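PDB 4EIV: deoxyribose-phosphate aldolase from Toxoplasma gondii, which belongs to the aldolases built on a closed alpha/beta barrel of eight parallel strands and is found here as an assembly of two copies. Local coordinates for residues V32-T36 with D37-N41; V67-R71 with Q72-K76; E278-D281 with C282-W286. All blocks are in the same frame, centred on the assembly; numbering follows the deposited sequence. Where two conformers were deposited one is given.

Interaction 1: V32-T36 with D37-N41; sequences VAALT and DGETN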
loop_
_atom_site.group_PDB
_atom_site.type_symbol
_atom_site.label_atom_id
_atom_site.label_comp_id
_atom_site.label_asym_id
_atom_site.label_seq_id
_atom_site.Cartn_x
_atom_site.Cartn_y
_atom_site.Cartn_z
ATOM N N VAL A 32 -3.264 16.388 -8.774
ATOM C CA VAL A 32 -3.504 17.804 -8.537
ATOM C C VAL A 32 -4.275 18.441 -9.697
ATOM O O VAL A 32 -4.023 18.132 -10.851
ATOM C CB VAL A 32 -2.164 18.553 -8.283
ATOM C CG1 VAL A 32 -1.265 18.578 -9.521
ATOM C CG2 VAL A 32 -2.410 19.956 -7.713
ATOM N N ALA A 33 -5.215 19.310 -9.358
ATOM C CA ALA A 33 -6.034 20.000 -10.331
ATOM C C ALA A 33 -5.417 21.308 -10.822
ATOM O O ALA A 33 -4.919 22.099 -10.033
ATOM C CB ALA A 33 -7.410 20.297 -9.718
ATOM N N ALA A 34 -5.489 21.534 -12.129
ATOM C CA ALA A 34 -5.169 22.825 -12.754
ATOM C C ALA A 34 -6.185 22.943 -13.905
ATOM O O ALA A 34 -5.827 22.863 -15.078
ATOM C CB ALA A 34 -3.721 22.874 -13.247
ATOM N N LEU A 35 -7.454 23.125 -13.520
ATOM C CA LEU A 35 -8.624 22.994 -14.398
ATOM C C LEU A 35 -9.436 24.226 -14.688
ATOM O O LEU A 35 -10.409 24.129 -15.440
ATOM C CB LEU A 35 -9.613 21.984 -13.751
ATOM C CG LEU A 35 -9.134 20.540 -13.681
ATOM C CD1 LEU A 35 -9.973 19.704 -12.715
ATOM C CD2 LEU A 35 -9.115 19.939 -15.088
ATOM N N THR A 36 -9.111 25.361 -14.083
ATOM C CA THR A 36 -9.923 26.545 -14.309
ATOM C C THR A 36 -9.735 27.076 -15.730
ATOM O O THR A 36 -8.698 26.855 -16.368
ATOM C CB THR A 36 -9.656 27.666 -13.281
ATOM O OG1 THR A 36 -8.367 28.244 -13.503
ATOM C CG2 THR A 36 -9.765 27.150 -11.848
ATOM N N ASP A 37 -10.739 27.789 -16.227
ATOM C CA ASP A 37 -10.636 28.371 -17.560
ATOM C C ASP A 37 -9.518 29.435 -17.606
ATOM O O ASP A 37 -9.019 29.760 -18.677
ATOM C CB ASP A 37 -11.978 28.968 -18.001
ATOM C CG ASP A 37 -11.980 29.408 -19.464
ATOM O OD1 ASP A 37 -12.354 30.558 -19.746
ATOM O OD2 ASP A 37 -11.577 28.614 -20.337
ATOM N N GLY A 38 -9.153 29.978 -16.447
ATOM C CA GLY A 38 -8.093 30.984 -16.350
ATOM C C GLY A 38 -6.657 30.476 -16.282
ATOM O O GLY A 38 -5.732 31.284 -16.189
ATOM N N GLU A 39 -6.437 29.159 -16.332
ATOM C CA GLU A 39 -5.070 28.646 -16.315
ATOM C C GLU A 39 -4.264 29.199 -17.493
ATOM O O GLU A 39 -4.814 29.537 -18.548
ATOM C CB GLU A 39 -5.016 27.119 -16.384
ATOM C CG GLU A 39 -5.805 26.373 -15.339
ATOM C CD GLU A 39 -5.433 26.686 -13.903
ATOM O OE1 GLU A 39 -4.257 27.015 -13.615
ATOM O OE2 GLU A 39 -6.325 26.507 -13.046
ATOM N N THR A 40 -2.952 29.259 -17.285
ATOM C CA THR A 40 -1.984 29.715 -18.273
ATOM C C THR A 40 -0.829 28.727 -18.272
ATOM O O THR A 40 -0.745 27.876 -17.381
ATOM C CB THR A 40 -1.400 31.099 -17.893
ATOM O OG1 THR A 40 -0.781 31.012 -16.603
ATOM C CG2 THR A 40 -2.478 32.176 -17.868
ATOM N N ASN A 41 0.072 28.838 -19.244
ATOM C CA ASN A 41 1.280 27.998 -19.246
ATOM C C ASN A 41 2.018 28.129 -17.922
ATOM O O ASN A 41 2.490 27.135 -17.366
ATOM C CB ASN A 41 2.230 28.390 -20.373
ATOM C CG ASN A 41 1.755 27.935 -21.736
ATOM O OD1 ASN A 41 0.777 27.198 -21.860
ATOM N ND2 ASN A 41 2.450 28.376 -22.771
#

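Interaction 2: V67-R71 with Q72-K76; sequences VRFIR and QELVK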
loop_
_atom_site.group_PDB
_atom_site.type_symbol
_atom_site.label_atom_id
_atom_site.label_comp_id
_atom_site.label_asym_id
_atom_site.label_seq_id
_atom_site.Cartn_x
_atom_site.Cartn_y
_atom_site.Cartn_z
ATOM N N VAL A 67 -2.525 19.762 -22.494
ATOM C CA VAL A 67 -1.867 18.451 -22.580
ATOM C C VAL A 67 -0.554 18.546 -23.372
ATOM O O VAL A 67 0.507 18.138 -22.889
ATOM C CB VAL A 67 -2.802 17.357 -23.178
ATOM C CG1 VAL A 67 -2.083 16.027 -23.353
ATOM C CG2 VAL A 67 -4.061 17.176 -22.299
ATOM N N ARG A 68 -0.621 19.093 -24.589
ATOM C CA ARG A 68 0.572 19.224 -25.425
ATOM C C ARG A 68 1.620 20.112 -24.774
ATOM O O ARG A 68 2.819 19.823 -24.874
ATOM C CB ARG A 68 0.221 19.754 -26.818
ATOM C CG ARG A 68 1.432 19.922 -27.737
ATOM C CD ARG A 68 1.001 20.201 -29.152
ATOM N NE ARG A 68 0.259 19.061 -29.669
ATOM C CZ ARG A 68 0.796 18.027 -30.317
ATOM N NH1 ARG A 68 2.098 17.980 -30.558
ATOM N NH2 ARG A 68 0.015 17.029 -30.728
ATOM N N PHE A 69 1.183 21.189 -24.126
ATOM C CA PHE A 69 2.106 22.068 -23.416
ATOM C C PHE A 69 2.956 21.284 -22.429
ATOM O O PHE A 69 4.184 21.383 -22.441
ATOM C CB PHE A 69 1.381 23.192 -22.676
ATOM C CG PHE A 69 2.271 23.952 -21.733
ATOM C CD1 PHE A 69 3.288 24.770 -22.220
ATOM C CD2 PHE A 69 2.121 23.824 -20.358
ATOM C CE1 PHE A 69 4.113 25.459 -21.347
ATOM C CE2 PHE A 69 2.936 24.511 -19.488
ATOM C CZ PHE A 69 3.934 25.327 -19.977
ATOM N N ILE A 70 2.306 20.484 -21.599
ATOM C CA ILE A 70 3.032 19.694 -20.608
ATOM C C ILE A 70 3.962 18.646 -21.247
ATOM O O ILE A 70 5.148 18.537 -20.885
ATOM C CB ILE A 70 2.055 18.977 -19.649
ATOM C CG1 ILE A 70 1.309 20.001 -18.794
ATOM C CG2 ILE A 70 2.842 17.985 -18.771
ATOM C CD1 ILE A 70 0.102 19.414 -18.052
ATOM N N ARG A 71 3.426 17.904 -22.217
ATOM C CA ARG A 71 4.126 16.785 -22.837
ATOM C C ARG A 71 5.208 17.102 -23.867
ATOM O O ARG A 71 6.130 16.302 -24.062
ATOM C CB ARG A 71 3.116 15.808 -23.441
ATOM C CG ARG A 71 2.421 14.960 -22.386
ATOM C CD ARG A 71 3.404 13.918 -21.860
ATOM N NE ARG A 71 2.867 13.041 -20.827
ATOM C CZ ARG A 71 3.182 13.059 -19.526
ATOM N NH1 ARG A 71 4.065 13.918 -19.009
ATOM N NH2 ARG A 71 2.612 12.173 -18.727
ATOM N N GLN A 72 5.068 18.203 -24.597
ATOM C CA GLN A 72 6.046 18.547 -25.638
ATOM C C GLN A 72 6.940 19.726 -25.329
ATOM O O GLN A 72 8.060 19.793 -25.834
ATOM C CB GLN A 72 5.347 18.873 -26.954
ATOM C CG GLN A 72 5.028 17.696 -27.835
ATOM C CD GLN A 72 4.772 18.141 -29.261
ATOM O OE1 GLN A 72 4.330 19.271 -29.503
ATOM N NE2 GLN A 72 5.050 17.262 -30.218
ATOM N N GLU A 73 6.423 20.683 -24.544
ATOM C CA GLU A 73 7.122 21.952 -24.249
ATOM C C GLU A 73 7.672 22.114 -22.829
ATOM O O GLU A 73 8.874 22.303 -22.666
ATOM C CB GLU A 73 6.218 23.149 -24.577
ATOM C CG GLU A 73 6.911 24.501 -24.386
ATOM C CD GLU A 73 6.079 25.684 -24.856
ATOM O OE1 GLU A 73 5.100 25.481 -25.607
ATOM O OE2 GLU A 73 6.417 26.828 -24.480
ATOM N N LEU A 74 6.815 22.053 -21.807
ATOM C CA LEU A 74 7.269 22.172 -20.412
ATOM C C LEU A 74 8.427 21.235 -20.070
ATOM O O LEU A 74 9.349 21.619 -19.343
ATOM C CB LEU A 74 6.103 21.895 -19.464
ATOM C CG LEU A 74 6.386 22.030 -17.963
ATOM C CD1 LEU A 74 6.949 23.393 -17.600
ATOM C CD2 LEU A 74 5.096 21.746 -17.186
ATOM N N VAL A 75 8.380 20.028 -20.628
ATOM C CA VAL A 75 9.395 18.998 -20.398
ATOM C C VAL A 75 10.820 19.460 -20.798
ATOM O O VAL A 75 11.814 18.962 -20.255
ATOM C CB VAL A 75 8.981 17.665 -21.101
ATOM C CG1 VAL A 75 9.044 17.816 -22.611
ATOM C CG2 VAL A 75 9.844 16.493 -20.630
ATOM N N LYS A 76 10.912 20.437 -21.705
ATOM C CA LYS A 76 12.210 21.003 -22.110
ATOM C C LYS A 76 12.894 21.775 -20.975
ATOM O O LYS A 76 14.120 21.830 -20.927
ATOM C CB LYS A 76 12.065 21.930 -23.325
ATOM C CG LYS A 76 11.546 21.264 -24.585
ATOM C CD LYS A 76 11.325 22.311 -25.671
ATOM C CE LYS A 76 10.733 21.721 -26.939
ATOM N NZ LYS A 76 10.443 22.779 -27.951
#

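Interaction 3: E278-D281 with C282-W286; sequences ELRD and CYESW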
loop_
_atom_site.group_PDB
_atom_site.type_symbol
_atom_site.label_atom_id
_atom_site.label_comp_id
_atom_site.label_asym_id
_atom_site.label_seq_id
_atom_site.Cartn_x
_atom_site.Cartn_y
_atom_site.Cartn_z
ATOM N N GLU A 278 0.890 21.506 1.018
ATOM C CA GLU A 278 0.824 21.107 2.422
ATOM C C GLU A 278 1.394 19.695 2.587
ATOM O O GLU A 278 2.185 19.424 3.490
ATOM C CB GLU A 278 -0.619 21.136 2.948
ATOM C CG GLU A 278 -0.689 20.790 4.453
ATOM C CD GLU A 278 -2.096 20.709 5.027
ATOM O OE1 GLU A 278 -3.084 20.731 4.274
ATOM O OE2 GLU A 278 -2.200 20.656 6.268
ATOM N N LEU A 279 1.027 18.805 1.677
ATOM C CA LEU A 279 1.490 17.426 1.756
ATOM C C LEU A 279 3.000 17.357 1.576
ATOM O O LEU A 279 3.699 16.709 2.362
ATOM C CB LEU A 279 0.824 16.564 0.686
ATOM C CG LEU A 279 -0.696 16.389 0.776
ATOM C CD1 LEU A 279 -1.199 15.584 -0.421
ATOM C CD2 LEU A 279 -1.118 15.732 2.080
ATOM N N ARG A 280 3.497 18.033 0.545
ATOM C CA ARG A 280 4.912 17.964 0.229
ATOM C C ARG A 280 5.761 18.614 1.320
ATOM O O ARG A 280 6.811 18.074 1.705
ATOM C CB ARG A 280 5.211 18.512 -1.168
ATOM C CG ARG A 280 6.537 17.979 -1.633
ATOM C CD ARG A 280 6.840 18.226 -3.065
ATOM N NE ARG A 280 6.073 17.470 -4.058
ATOM C CZ ARG A 280 6.192 16.166 -4.312
ATOM N NH1 ARG A 280 6.917 15.350 -3.543
ATOM N NH2 ARG A 280 5.514 15.655 -5.313
ATOM N N ASP A 281 5.303 19.744 1.856
ATOM C CA ASP A 281 6.008 20.403 2.949
ATOM C C ASP A 281 6.117 19.481 4.166
ATOM O O ASP A 281 7.163 19.410 4.821
ATOM C CB ASP A 281 5.333 21.734 3.309
ATOM C CG ASP A 281 5.517 22.807 2.214
ATOM O OD1 ASP A 281 6.251 22.576 1.222
ATOM O OD2 ASP A 281 4.914 23.890 2.341
ATOM N N CYS A 282 5.038 18.764 4.454
ATOM C CA CYS A 282 5.009 17.848 5.576
ATOM C C CYS A 282 6.005 16.709 5.365
ATOM O O CYS A 282 6.832 16.424 6.232
ATOM C CB CYS A 282 3.604 17.290 5.759
ATOM S SG CYS A 282 3.446 16.202 7.190
ATOM N N TYR A 283 5.923 16.054 4.212
ATOM C CA TYR A 283 6.829 14.963 3.909
ATOM C C TYR A 283 8.298 15.367 3.935
ATOM O O TYR A 283 9.150 14.637 4.476
ATOM C CB TYR A 283 6.518 14.326 2.557
ATOM C CG TYR A 283 7.604 13.374 2.159
ATOM C CD1 TYR A 283 7.794 12.191 2.862
ATOM C CD2 TYR A 283 8.496 13.685 1.132
ATOM C CE1 TYR A 283 8.823 11.326 2.544
ATOM C CE2 TYR A 283 9.534 12.818 0.799
ATOM C CZ TYR A 283 9.689 11.639 1.516
ATOM O OH TYR A 283 10.681 10.758 1.191
ATOM N N GLU A 284 8.590 16.545 3.390
ATOM C CA GLU A 284 9.971 17.021 3.332
ATOM C C GLU A 284 10.582 17.296 4.704
ATOM O O GLU A 284 11.789 17.443 4.808
ATOM C CB GLU A 284 10.084 18.228 2.394
ATOM C CG GLU A 284 9.923 17.815 0.932
ATOM C CD GLU A 284 9.902 18.972 -0.037
ATOM O OE1 GLU A 284 9.996 20.139 0.410
ATOM O OE2 GLU A 284 9.800 18.707 -1.259
ATOM N N SER A 285 9.768 17.356 5.752
ATOM C CA SER A 285 10.300 17.520 7.102
ATOM C C SER A 285 10.853 16.208 7.693
ATOM O O SER A 285 11.520 16.231 8.724
ATOM C CB SER A 285 9.266 18.146 8.040
ATOM O OG SER A 285 8.172 17.300 8.322
ATOM N N TRP A 286 10.583 15.070 7.049
ATOM C CA TRP A 286 11.110 13.788 7.508
ATOM C C TRP A 286 12.596 13.648 7.128
ATOM O O TRP A 286 12.979 13.951 5.998
ATOM C CB TRP A 286 10.289 12.641 6.898
ATOM C CG TRP A 286 10.796 11.284 7.268
ATOM C CD1 TRP A 286 10.720 10.684 8.495
ATOM C CD2 TRP A 286 11.466 10.352 6.410
ATOM N NE1 TRP A 286 11.305 9.443 8.455
ATOM C CE2 TRP A 286 11.778 9.217 7.192
ATOM C CE3 TRP A 286 11.848 10.369 5.065
ATOM C CZ2 TRP A 286 12.435 8.102 6.664
ATOM C CZ3 TRP A 286 12.502 9.259 4.549
ATOM C CH2 TRP A 286 12.791 8.148 5.350
HETATM O O HOH W 1 9.092 16.033 -1.815
#

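Interaction 1: V32-T36 with D37-N41
The carboxylate of E39 folds back over T36, and a single oxygen, OE2, takes two hydrogen bonds from that residue. The hydroxyl OG1 of T36 donates to E39 OE2 over 2.7 Å, approaching from above the carboxylate plane. The backbone N of T36 reaches the same E39 OE2 at 3.2 Å, using the anti lone pair, on the side turned away from OE1. With its OG1 lodged between the backbone N and the carbonyl carbon (chi1 71°), T36 brings both donors to bear on one acceptor. E39 answers with a chain bent at chi2 (-58°); its CG stands beside its own backbone N, and the carboxylate curls back toward the preceding residues. The two side chains cross at about a right angle.

Beneath this grip runs a type I beta turn from T36 to E39, closed by a nearly straight hydrogen bond of 3.2 Å from E39 N to T36 O. The turn lies just beyond strand 30-34, the first strand of the TIM-type barrel, and begins the connection to helix 41-52. It therefore belongs to the C-terminal rim of the barrel, the end at which enzymes of this fold carry their active sites.

The bent chain of E39 also rests on A34: E39 CG is 3.5 Å from A34 O, and E39 OE1 approaches A34 CB to 4.2 Å. That second carboxylate oxygen is hydrogen-bonded to S43 OG in the helix that follows, so both oxygens are held, which should restrict rotation of the carboxylate. The S43 hydroxyl also meets the backbone N of T40, the N-cap residue of that helix, whose own side chain caps a backbone N in the first turn. Just past the strand, L35 O accepts a hydrogen bond from R63 NE.

Interaction 2: V67-R71 with Q72-K76
The F69 ring meets L74 with one face and E73 with its edge. L74 CB sits 4.0 Å above the ring plane, displaced toward the rim, in a CH-pi contact over that face; it is 4.1 Å from both F69 CZ and F69 CE2. At the edge, E73 OE1 lies in the ring plane, 3.9 Å from F69 CD1, with the carboxylate turned 73° against the ring, although E73 has a second conformer and this approach is less certain. F69 CG stands anti to its backbone N (chi1 169°), which carries the ring along the helix toward both residues. The other flat group is the R68 guanidinium. Q72 OE1 lies at its edge, in plane, and R68 NH1 gives it a weak hydrogen bond of 2.8 Å. The two side chains run side by side in the same direction, the amide almost perpendicular to the guanidinium. Since Q72 too was modelled twice, this bond is tentative; the firmer partner of R68 is D112, in a salt bridge through NH2.

Behind the side chains the helix widens into a pi-type turn. F69 O accepts from L74 N, five residues on, at 2.8 Å and nearly straight, and from E73 N at 3.2 Å, this second donor standing above the carbonyl plane. One residue earlier, Q72 N still pairs with R68 O in the alpha-helical pattern, at 2.8 Å. The wide turn probably helps to bring L74 CB over the F69 ring.

Helix 67-74 belongs to the beta-alpha-beta unit that joins strand 59-62 to strand 85-90. I70 packs on V60, V62 and V86 of these strands, R71 donates hydrogen bonds to I84 O and V81 O and bridges to D115, and L74 lies against A45 and C48 of helix 41-52.

Interaction 3: E278-D281 with C282-W286
R280 and E284 are linked through a water that accepts from R280 NH1 at 2.9 Å and donates to E284 OE2 at 2.8 Å. They stand one turn apart on helix 273-284, the helix that follows the last strand of the alpha/beta barrel. Their charged atoms do not meet directly. E284 OE2 also forms a salt bridge with K53, and R280 NH1 is bonded to P55 O, which ties this helix to the segment after helix 41-52. The R280 chain is bent at chi3 (-71°), and its aliphatic part passes E284, with R280 CG 3.4 Å from E284 OE2.

Alpha-helical backbone bonds run beneath: C282 N to E278 O, Y283 N to L279 O and, at 2.9 Å, E284 N to R280 O. The next one, S285 N to D281 O, is weak. Further out, C282, given in one of two deposited conformers, packs on S23 and M243, and Y283 and W286 both pack on M251 of the second subunit, where W286 NE1 is also hydrogen-bonded to D248 OD1. C282 O accepts twice from S285, from its N and, over a short 2.6 Å, from S285 OG.

In the fold
Interactions 1 and 2 adjoin, their centres about 15 Å apart: N41 O, at the start of helix 41-52, is 3.4 Å from F69 CE2. Interaction 3 stands apart, its nearest atoms about 8 Å from interaction 1 and about 13 Å from interaction 2. Helix 41-52 relates all three: it begins at the end of interaction 1, L74 of interaction 2 packs along it, and R280 and E284 of interaction 3 reach P55 and K53, just beyond its far end. Interaction 1 lies on the barrel rim that usually carries the active site. Near interaction 3, a beta-mercaptoethanol, probably from crystallisation, lies about 2 Å from the C282 side chain, a distance consistent with a mixed disulfide.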